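Local atomic coordinates of putative aspartyl-tRNA synthetase (Leishmania major, PDB entry 6OD8), a protein that probably catalyses the ATP-dependent attachment of L-aspartate to tRNA(Asp), in the manner of a class II aminoacyl-tRNA synthetase. Residues H490-L495 and S515-A520; F458-C463 and S484-I489; R92-T97 and A138-V143; S115-A120 and Q154-T159. All coordinates share one frame; numbering follows the deposited sequence. Where two conformers were deposited one is given.

Interaction 1 (H490-L495 and S515-A520)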
# COMPACT_ATOMS: atom_id res chain seq x y z
N HIS A 490 5.28 22.55 15.09
CA HIS A 490 5.44 23.07 13.73
C HIS A 490 6.28 24.34 13.70
O HIS A 490 6.56 24.86 12.62
CB HIS A 490 4.08 23.29 13.06
CG HIS A 490 3.19 24.24 13.79
ND1 HIS A 490 2.59 23.92 15.00
CD2 HIS A 490 2.81 25.51 13.51
CE1 HIS A 490 1.89 24.95 15.42
NE2 HIS A 490 2.01 25.94 14.54
N ASP A 491 6.72 24.82 14.88
CA ASP A 491 7.58 25.98 14.96
C ASP A 491 9.04 25.54 15.01
O ASP A 491 9.42 24.83 15.95
CB ASP A 491 7.27 26.80 16.20
CG ASP A 491 8.18 28.00 16.35
OD1 ASP A 491 7.92 29.00 15.67
OD2 ASP A 491 9.17 27.94 17.13
N PRO A 492 9.89 25.99 14.08
CA PRO A 492 11.28 25.49 14.06
C PRO A 492 12.05 25.76 15.35
O PRO A 492 12.85 24.91 15.78
CB PRO A 492 11.90 26.24 12.88
CG PRO A 492 10.75 26.69 12.05
CD PRO A 492 9.64 26.96 13.01
N ASP A 493 11.85 26.93 15.97
CA ASP A 493 12.66 27.27 17.13
C ASP A 493 12.26 26.45 18.34
O ASP A 493 13.13 25.97 19.09
CB ASP A 493 12.57 28.77 17.40
CG ASP A 493 13.17 29.59 16.27
OD1 ASP A 493 14.40 29.76 16.25
OD2 ASP A 493 12.40 30.02 15.38
N LEU A 494 10.95 26.27 18.56
CA LEU A 494 10.53 25.43 19.69
C LEU A 494 10.90 23.98 19.46
O LEU A 494 11.16 23.25 20.43
CB LEU A 494 9.04 25.57 19.93
CG LEU A 494 8.63 26.80 20.74
CD1 LEU A 494 7.13 26.85 20.88
CD2 LEU A 494 9.30 26.77 22.11
N LEU A 495 10.93 23.54 18.20
CA LEU A 495 11.33 22.18 17.90
C LEU A 495 12.81 21.95 18.24
O LEU A 495 13.17 20.92 18.82
CB LEU A 495 11.04 21.88 16.42
CG LEU A 495 11.44 20.54 15.82
CD1 LEU A 495 10.63 19.41 16.42
CD2 LEU A 495 11.26 20.59 14.32
N SER A 515 12.13 22.25 6.77
CA SER A 515 10.82 22.19 6.12
C SER A 515 9.75 22.99 6.86
O SER A 515 8.68 23.22 6.29
CB SER A 515 10.34 20.74 5.96
OG SER A 515 9.86 20.18 7.18
N PHE A 516 10.02 23.42 8.09
CA PHE A 516 9.05 24.21 8.84
C PHE A 516 9.34 25.70 8.79
O PHE A 516 8.64 26.47 9.47
CB PHE A 516 9.01 23.75 10.31
CG PHE A 516 8.75 22.29 10.47
CD1 PHE A 516 7.51 21.74 10.14
CD2 PHE A 516 9.76 21.44 10.92
CE1 PHE A 516 7.27 20.38 10.28
CE2 PHE A 516 9.52 20.06 11.09
CZ PHE A 516 8.27 19.54 10.75
N ARG A 517 10.37 26.12 8.06
CA ARG A 517 10.84 27.50 8.14
C ARG A 517 10.18 28.42 7.13
O ARG A 517 10.25 29.64 7.28
CB ARG A 517 12.35 27.56 7.96
CG ARG A 517 13.16 26.94 9.13
CD ARG A 517 14.64 27.18 8.86
NE ARG A 517 15.54 26.37 9.68
CZ ARG A 517 15.83 26.63 10.95
NH1 ARG A 517 16.67 25.84 11.61
NH2 ARG A 517 15.26 27.66 11.59
N LEU A 518 9.51 27.87 6.11
CA LEU A 518 8.91 28.64 5.02
C LEU A 518 7.39 28.67 5.15
O LEU A 518 6.65 28.53 4.17
CB LEU A 518 9.32 28.07 3.66
CG LEU A 518 10.82 27.89 3.43
CD1 LEU A 518 11.10 27.28 2.06
CD2 LEU A 518 11.58 29.22 3.60
N GLY A 519 6.92 28.84 6.38
CA GLY A 519 5.52 28.74 6.72
C GLY A 519 5.14 27.30 6.96
O GLY A 519 5.40 26.44 6.10
N ALA A 520 4.55 26.99 8.10
CA ALA A 520 4.21 25.62 8.43
C ALA A 520 2.76 25.53 8.89
O ALA A 520 2.28 26.43 9.59
CB ALA A 520 5.13 25.04 9.52
O HOH W 1 6.47 27.58 11.87
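Phe516, His490 and Pro492 carry this buried contact, in which the start of a helix packs against the loop 515-520. Phe516 turns CG away from its own carbonyl carbon (chi1 -54°), which brings ring atoms CD2 and CE2 up to Leu495. There CE2 meets Leu495 CD2 at 3.7 Å, the leucine and the aromatic side chain crossing at about a right angle. Round the ring itself, Ser515 OG sits over the centre of one face, and Tyr512 packs edge-to-face.

His490 takes part chiefly through its carbonyl oxygen and CB. The oxygen lies 3.5 Å from Phe516 CB, and the small methyl of Ala520 lets His490 O come to 3.4 Å from its CB. Neither of these carbon neighbours is a conventional donor, but a water lies 2.8 Å from His490 O, placed to donate to it, and is only weakly placed toward Phe516 O.

Pro492 presses ring atom CG to 3.3 Å from Phe516 O, while its CB lies over one face of the Arg517 guanidinium, whose NE is held in a salt bridge by Asp514. Proline suits this first helical turn because no backbone N-H is needed there. The preceding Asp491 bonds Leu494 N through the anti lone pair of OD2 (2.8 Å, 163°). Beyond the pair, Gly519 O and Ala520 O accept from Arg94 and Thr175 of the second subunit. The whole is an Asp N-cap with proline in the first turn, opening helix 492-501 in the class II catalytic domain at the dimer interface.

Interaction 2 (F458-C463 and S484-I489). With EDO (1,2-ethanediol), chain F; EDO (1,2-ethanediol), chain C.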
# COMPACT_ATOMS: atom_id res chain seq x y z
N PHE A 458 11.04 14.27 20.63
CA PHE A 458 11.34 15.70 20.64
C PHE A 458 10.34 16.50 19.80
O PHE A 458 10.15 17.69 20.05
CB PHE A 458 12.78 15.95 20.13
CG PHE A 458 12.98 15.63 18.67
CD1 PHE A 458 12.93 16.64 17.72
CD2 PHE A 458 13.20 14.32 18.25
CE1 PHE A 458 13.09 16.36 16.37
CE2 PHE A 458 13.36 14.02 16.89
CZ PHE A 458 13.31 15.04 15.96
N TYR A 459 9.72 15.88 18.80
CA TYR A 459 8.77 16.59 17.93
C TYR A 459 7.34 16.65 18.49
O TYR A 459 6.45 17.16 17.81
CB TYR A 459 8.74 15.95 16.53
CG TYR A 459 8.63 14.44 16.50
CD1 TYR A 459 7.41 13.79 16.70
CD2 TYR A 459 9.76 13.66 16.26
CE1 TYR A 459 7.32 12.42 16.68
CE2 TYR A 459 9.66 12.26 16.21
CZ TYR A 459 8.45 11.67 16.43
OH TYR A 459 8.33 10.30 16.42
N THR A 460 7.10 16.17 19.71
CA THR A 460 5.76 16.19 20.29
C THR A 460 5.47 17.55 20.95
O THR A 460 6.25 18.01 21.79
CB THR A 460 5.63 15.09 21.33
OG1 THR A 460 6.02 13.85 20.73
CG2 THR A 460 4.19 15.00 21.85
N MET A 461 4.33 18.16 20.59
CA MET A 461 3.94 19.44 21.19
C MET A 461 3.57 19.27 22.65
O MET A 461 2.77 18.39 23.00
CB MET A 461 2.76 20.05 20.42
CG MET A 461 2.33 21.45 20.91
SD MET A 461 3.47 22.75 20.41
CE MET A 461 2.92 23.00 18.69
N GLU A 462 4.14 20.12 23.52
CA GLU A 462 3.81 20.10 24.95
C GLU A 462 2.49 20.83 25.22
O GLU A 462 2.07 21.72 24.46
CB GLU A 462 4.94 20.74 25.76
CG GLU A 462 6.22 19.89 25.79
CD GLU A 462 7.48 20.70 26.10
OE1 GLU A 462 7.37 21.90 26.45
OE2 GLU A 462 8.59 20.13 25.99
N CYS A 463 1.82 20.46 26.32
CA CYS A 463 0.62 21.19 26.72
C CYS A 463 1.00 22.58 27.22
O CYS A 463 1.92 22.73 28.03
CB CYS A 463 -0.15 20.45 27.83
SG CYS A 463 -0.55 18.76 27.40
N SER A 484 0.44 5.43 18.75
CA SER A 484 0.64 6.70 19.43
C SER A 484 0.32 7.82 18.44
O SER A 484 0.79 7.78 17.30
CB SER A 484 2.09 6.84 19.92
OG SER A 484 2.39 5.84 20.88
N GLY A 485 -0.47 8.80 18.88
CA GLY A 485 -0.76 9.97 18.06
C GLY A 485 -0.45 11.25 18.82
O GLY A 485 -0.48 11.28 20.05
N ALA A 486 -0.16 12.31 18.07
CA ALA A 486 0.16 13.57 18.73
C ALA A 486 0.10 14.74 17.77
O ALA A 486 0.23 14.57 16.55
CB ALA A 486 1.56 13.55 19.35
N GLN A 487 -0.09 15.92 18.34
CA GLN A 487 0.28 17.15 17.64
C GLN A 487 1.80 17.29 17.59
O GLN A 487 2.49 17.10 18.61
CB GLN A 487 -0.33 18.38 18.33
CG GLN A 487 0.02 19.68 17.62
CD GLN A 487 -0.52 20.94 18.30
OE1 GLN A 487 -1.07 20.90 19.40
NE2 GLN A 487 -0.39 22.07 17.61
N ARG A 488 2.32 17.66 16.42
CA ARG A 488 3.74 17.91 16.26
C ARG A 488 4.06 19.37 16.56
O ARG A 488 3.19 20.24 16.54
CB ARG A 488 4.22 17.60 14.84
CG ARG A 488 3.59 16.34 14.20
CD ARG A 488 3.84 15.08 15.02
NE ARG A 488 3.26 13.92 14.33
CZ ARG A 488 3.11 12.71 14.84
NH1 ARG A 488 3.46 12.42 16.11
NH2 ARG A 488 2.57 11.78 14.08
N ILE A 489 5.35 19.65 16.76
CA ILE A 489 5.82 21.03 16.92
C ILE A 489 6.08 21.58 15.52
O ILE A 489 7.00 21.12 14.83
CB ILE A 489 7.09 21.09 17.78
CG1 ILE A 489 6.81 20.54 19.20
CG2 ILE A 489 7.64 22.52 17.84
CD1 ILE A 489 8.04 20.53 20.11
C1 EDO F . 6.56 24.38 23.73
O1 EDO F . 6.26 24.00 25.09
C2 EDO F . 5.94 23.36 22.76
O2 EDO F . 6.39 22.04 23.09
C1 EDO C . 11.25 22.89 25.82
O1 EDO C . 10.68 21.85 25.00
C2 EDO C . 10.14 23.79 26.36
O2 EDO C . 9.58 23.22 27.56
O HOH W 2 4.73 12.83 18.64
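Met461 and Gln487 meet through both backbone and side chain. Two backbone hydrogen bonds tie the segments: Met461 N to Gln487 O (2.9 Å), nearly straight at 174°, and Ile489 N to Tyr459 O (2.9 Å), more bent. They flank the single bridge between Thr460 and Arg488, while Arg488 CA adds a CA-H...O contact to Tyr459 O.

Side-chain packing follows. Met461 leaves the backbone with CG anti to N (chi1 -176°) and then bends twice, bringing CE to 3.6 Å from Gln487 NE2 and 3.5 Å from Arg488 O; a flexible thioether can follow such a curved path. Its SD lies 4.2 Å from Ile489 CG1. Branched Ile489 reaches back with CD1, 3.5 Å from both Phe458 O and Thr460 O, and Thr460 CG2 touches the methyl of Ala486.

Among the polar and aromatic groups, Arg488 NH1 lies 3.9 Å from Tyr459 CE1, at the ring's edge, with the two planes 82° apart. Its NE forms a salt bridge with Glu317. One water joins Thr460 OG1 to NH1, the latter bond weak, and Gln487 bonds Ser65 and Val63 of the second subunit. Hydroxyls of two ethanediols, probably from the crystallisation liquor, donate to Glu462 OE1 and OE2, and one molecule also accepts from Glu462 N; OE2 salt-bridges Arg498 of helix 492-501.

The chemistry implies a join fixed by main-chain bonds, with charged ends committed to other partners.

Interaction 3 (R92-T97 and A138-V143)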
# COMPACT_ATOMS: atom_id res chain seq x y z
N ARG A 92 -8.87 -28.58 -10.51
CA ARG A 92 -7.47 -28.66 -10.12
C ARG A 92 -7.38 -28.45 -8.61
O ARG A 92 -7.89 -27.45 -8.09
CB ARG A 92 -6.65 -27.60 -10.87
CG ARG A 92 -5.17 -27.67 -10.58
CD ARG A 92 -4.43 -26.81 -11.59
NE ARG A 92 -4.59 -27.36 -12.95
CZ ARG A 92 -4.14 -26.78 -14.05
NH1 ARG A 92 -3.49 -25.62 -13.97
NH2 ARG A 92 -4.33 -27.35 -15.25
N ALA A 93 -6.75 -29.39 -7.90
CA ALA A 93 -6.77 -29.33 -6.45
C ALA A 93 -5.53 -30.01 -5.87
O ALA A 93 -4.85 -30.79 -6.54
CB ALA A 93 -8.04 -30.00 -5.89
N ARG A 94 -5.30 -29.72 -4.59
CA ARG A 94 -4.33 -30.41 -3.75
C ARG A 94 -4.88 -31.74 -3.25
O ARG A 94 -6.04 -31.84 -2.87
CB ARG A 94 -3.97 -29.56 -2.53
CG ARG A 94 -3.18 -28.32 -2.85
CD ARG A 94 -1.71 -28.54 -2.63
NE ARG A 94 -0.97 -27.28 -2.73
CZ ARG A 94 0.32 -27.19 -3.04
NH1 ARG A 94 1.02 -28.29 -3.28
NH2 ARG A 94 0.91 -26.01 -3.09
N VAL A 95 -4.02 -32.75 -3.21
CA VAL A 95 -4.35 -34.03 -2.58
C VAL A 95 -4.03 -33.89 -1.09
O VAL A 95 -2.86 -33.90 -0.69
CB VAL A 95 -3.57 -35.18 -3.22
CG1 VAL A 95 -3.89 -36.49 -2.53
CG2 VAL A 95 -3.86 -35.26 -4.74
N SER A 96 -5.06 -33.74 -0.26
CA SER A 96 -4.83 -33.67 1.18
C SER A 96 -4.51 -35.04 1.75
O SER A 96 -3.56 -35.20 2.53
CB SER A 96 -6.05 -33.09 1.91
OG SER A 96 -6.15 -31.70 1.73
N THR A 97 -5.35 -36.02 1.44
CA THR A 97 -5.17 -37.40 1.86
C THR A 97 -5.56 -38.29 0.69
O THR A 97 -6.31 -37.88 -0.20
CB THR A 97 -6.02 -37.76 3.08
OG1 THR A 97 -7.40 -37.65 2.74
CG2 THR A 97 -5.71 -36.84 4.26
N ALA A 138 1.38 -38.81 -3.99
CA ALA A 138 1.92 -38.18 -2.79
C ALA A 138 1.00 -37.05 -2.33
O ALA A 138 0.52 -36.26 -3.15
CB ALA A 138 3.32 -37.64 -3.05
N THR A 139 0.74 -36.98 -1.02
CA THR A 139 -0.06 -35.86 -0.54
C THR A 139 0.65 -34.55 -0.84
O THR A 139 1.89 -34.50 -0.92
CB THR A 139 -0.34 -35.98 0.97
OG1 THR A 139 0.88 -35.89 1.68
CG2 THR A 139 -1.01 -37.32 1.29
N GLU A 140 -0.15 -33.51 -1.05
CA GLU A 140 0.21 -32.17 -1.50
C GLU A 140 0.50 -32.10 -3.00
O GLU A 140 0.70 -31.00 -3.52
CB GLU A 140 1.39 -31.55 -0.71
CG GLU A 140 1.06 -31.44 0.79
CD GLU A 140 -0.21 -30.64 0.99
OE1 GLU A 140 -0.20 -29.43 0.65
OE2 GLU A 140 -1.22 -31.23 1.42
N SER A 141 0.50 -33.22 -3.73
CA SER A 141 0.51 -33.13 -5.18
C SER A 141 -0.70 -32.34 -5.64
O SER A 141 -1.73 -32.29 -4.96
CB SER A 141 0.49 -34.52 -5.82
OG SER A 141 1.59 -35.31 -5.43
N ILE A 142 -0.58 -31.69 -6.79
CA ILE A 142 -1.71 -31.01 -7.40
C ILE A 142 -2.19 -31.86 -8.57
O ILE A 142 -1.39 -32.31 -9.40
CB ILE A 142 -1.34 -29.59 -7.84
CG1 ILE A 142 -1.05 -28.74 -6.59
CG2 ILE A 142 -2.46 -28.98 -8.66
CD1 ILE A 142 -0.43 -27.40 -6.90
N VAL A 143 -3.50 -32.12 -8.62
CA VAL A 143 -4.08 -33.02 -9.61
C VAL A 143 -5.14 -32.29 -10.41
O VAL A 143 -5.80 -31.38 -9.91
CB VAL A 143 -4.68 -34.29 -8.96
CG1 VAL A 143 -3.59 -35.20 -8.41
CG2 VAL A 143 -5.70 -33.92 -7.89
O HOH W 3 -1.92 -33.02 3.11
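Val95 and Ala93 exchange backbone hydrogen bonds with Glu140, Ser141 and Val143. Ala93 and Val143 form a hydrogen-bonded antiparallel pair, Ala93 N to Val143 O at 3.0 Å and Val143 N to Ala93 O at 2.8 Å. Farther along, Val95 N donates to Ser141 O (2.9 Å) and Val95 O accepts from Glu140 N (2.8 Å) almost straight, at 176°. The valines suit a buried sheet face, where the side chains of Val95 and Val143 cross at about a right angle, CG2 of the first 3.7 Å from CG1 of the second.

The turn 138-141 is type II. Ala138 O takes two protons from the same face of its plane, from Ser141 N and from Ser141 OG (2.7 Å), a hydroxyl short enough to reach back over the turn.

Arg94 bends at chi2, laying its guanidinium face on Ile142 CD1 and turning its NH1 edge to Glu140 O. NH1 donates to that oxygen at 2.7 Å, only 2° out of the guanidinium plane. NE and NH2 go to Asp286 and Gly519 O of the second subunit, so it divides its donors between the turn and that subunit. The Glu140 carboxylate is not its salt-bridge partner: Arg213 and Arg110 hold OE1 and OE2, and a water links OE2 to Ser96 O. Arg92 is paired with Asp144.

Ser96 and Thr97 both face Val108 in a classic beta bulge, consistent with the strong curl of a barrel strand. This is the pairing of first and fourth strands that helps close an OB-fold barrel.

Interaction 4 (S115-A120 and Q154-T159)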
# COMPACT_ATOMS: atom_id res chain seq x y z
N SER A 115 -12.69 -27.98 0.79
CA SER A 115 -12.27 -29.37 0.65
C SER A 115 -13.48 -30.22 0.28
O SER A 115 -14.62 -29.88 0.58
CB SER A 115 -11.62 -29.90 1.94
OG SER A 115 -12.52 -29.77 3.04
N VAL A 116 -13.21 -31.34 -0.38
CA VAL A 116 -14.27 -32.23 -0.82
C VAL A 116 -13.72 -33.64 -0.93
O VAL A 116 -12.56 -33.85 -1.27
CB VAL A 116 -14.88 -31.74 -2.16
CG1 VAL A 116 -13.82 -31.78 -3.28
CG2 VAL A 116 -16.12 -32.56 -2.53
N GLN A 117 -14.58 -34.62 -0.65
CA GLN A 117 -14.19 -36.01 -0.78
C GLN A 117 -14.34 -36.45 -2.23
O GLN A 117 -15.28 -36.06 -2.91
CB GLN A 117 -15.04 -36.89 0.14
CG GLN A 117 -14.83 -38.37 -0.09
CD GLN A 117 -15.32 -39.21 1.06
OE1 GLN A 117 -14.88 -39.02 2.20
NE2 GLN A 117 -16.25 -40.12 0.79
N ALA A 118 -13.37 -37.24 -2.70
CA ALA A 118 -13.40 -37.83 -4.03
C ALA A 118 -13.22 -39.33 -3.89
O ALA A 118 -12.51 -39.81 -2.99
CB ALA A 118 -12.30 -37.27 -4.94
N MET A 119 -13.86 -40.09 -4.78
CA MET A 119 -13.65 -41.53 -4.75
C MET A 119 -13.73 -42.08 -6.16
O MET A 119 -14.28 -41.46 -7.07
CB MET A 119 -14.65 -42.23 -3.82
CG MET A 119 -16.12 -42.03 -4.18
SD MET A 119 -16.73 -43.28 -5.32
CE MET A 119 -15.99 -44.75 -4.63
N ALA A 120 -13.17 -43.28 -6.32
CA ALA A 120 -13.25 -44.02 -7.56
C ALA A 120 -13.47 -45.49 -7.22
O ALA A 120 -12.98 -45.99 -6.22
CB ALA A 120 -11.99 -43.88 -8.41
N GLN A 154 -25.61 -39.21 4.03
CA GLN A 154 -24.84 -38.96 5.24
C GLN A 154 -23.69 -38.02 4.90
O GLN A 154 -22.77 -38.40 4.16
CB GLN A 154 -24.33 -40.26 5.85
N PRO A 155 -23.72 -36.78 5.40
CA PRO A 155 -22.68 -35.81 5.03
C PRO A 155 -21.29 -36.26 5.46
O PRO A 155 -21.12 -36.96 6.46
CB PRO A 155 -23.12 -34.53 5.75
CG PRO A 155 -24.61 -34.71 5.93
CD PRO A 155 -24.79 -36.17 6.20
N ILE A 156 -20.30 -35.85 4.67
CA ILE A 156 -18.89 -36.16 4.94
C ILE A 156 -18.36 -34.99 5.78
O ILE A 156 -17.91 -33.97 5.25
CB ILE A 156 -18.09 -36.36 3.65
CG1 ILE A 156 -18.62 -37.58 2.88
CG2 ILE A 156 -16.60 -36.51 3.94
CD1 ILE A 156 -19.12 -37.26 1.49
N THR A 157 -18.42 -35.15 7.11
CA THR A 157 -18.14 -34.04 8.01
C THR A 157 -16.67 -33.62 8.02
O THR A 157 -16.35 -32.53 8.49
CB THR A 157 -18.57 -34.37 9.44
OG1 THR A 157 -17.95 -35.59 9.86
CG2 THR A 157 -20.09 -34.51 9.52
N SER A 158 -15.77 -34.46 7.51
CA SER A 158 -14.35 -34.13 7.48
C SER A 158 -13.98 -33.14 6.37
O SER A 158 -12.79 -32.81 6.22
CB SER A 158 -13.52 -35.41 7.33
OG SER A 158 -13.96 -36.18 6.22
N THR A 159 -14.94 -32.66 5.58
CA THR A 159 -14.68 -31.73 4.48
C THR A 159 -15.64 -30.55 4.57
O THR A 159 -16.69 -30.63 5.20
CB THR A 159 -14.83 -32.41 3.10
OG1 THR A 159 -16.19 -32.82 2.93
CG2 THR A 159 -13.92 -33.61 3.00
O HOH W 4 -17.07 -34.03 0.50
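This is a partly buried, water-bridged packing contact between a sheet strand and a loop: 115-120 belongs to the third strand of the OB fold, and 154-159 to the loop joining its fourth and fifth strands. Gln117 and Ile156 make one half of it. With CG anti to the backbone N (chi1 171°) and the chain extended beyond it, Gln117 reaches out across the isoleucine at about a right angle. Its OE1 comes to 3.5 Å from Ile156 CG2, while NE2 is held by Glu165 OE2. Glutamine fits here because its methylenes and flat amide can lie against an aliphatic side chain while the end still bonds a carboxylate.

Thr159 and Ser115 form the other half. Ser115 OG approaches Thr159 CA at 3.3 Å and CB at 3.5 Å, a close approach that a small hydroxymethyl group permits. Thr159 points its methyl CG2 at the strand backbone, 3.8 Å from Gln117 N, and its OG1 lies 2.9 Å from a water. That water accepts from Gln117 N (2.8 Å) and so links the strand N-H to the loop hydroxyl. A type I turn from Ile156 to Thr159 sets both contact residues on the strand side, with the exposed Thr157 and Ser158 between them. Ser115 N bonds Ser160 OG just beyond.

The chemistry implies a light attachment: a few van der Waals touches and one bridging water seat the loop end against the strand, with no direct bond across the two segments.

From the N terminus, strand 92-97 comes first, then 115-120, 138-143 and 154-159, so the loops closed by interaction 3 and interaction 4 cross. Both lie in one OB-fold domain: interaction 3 joins its first and fourth strands, and interaction 4 sets a later loop against its third. Much further along, in the catalytic domain, interaction 2 closes 458-463 on 484-489. Interaction 1 follows in series, closing 515-520 on 490-495 and bringing the loop before strand 523-529 back to the start of helix 492-501; the two touch where Leu495 packs on Ile489. Interactions 1 and 3 are about 48 Å apart at their nearest atoms, yet Arg94 of one subunit bonds Gly519 of the other.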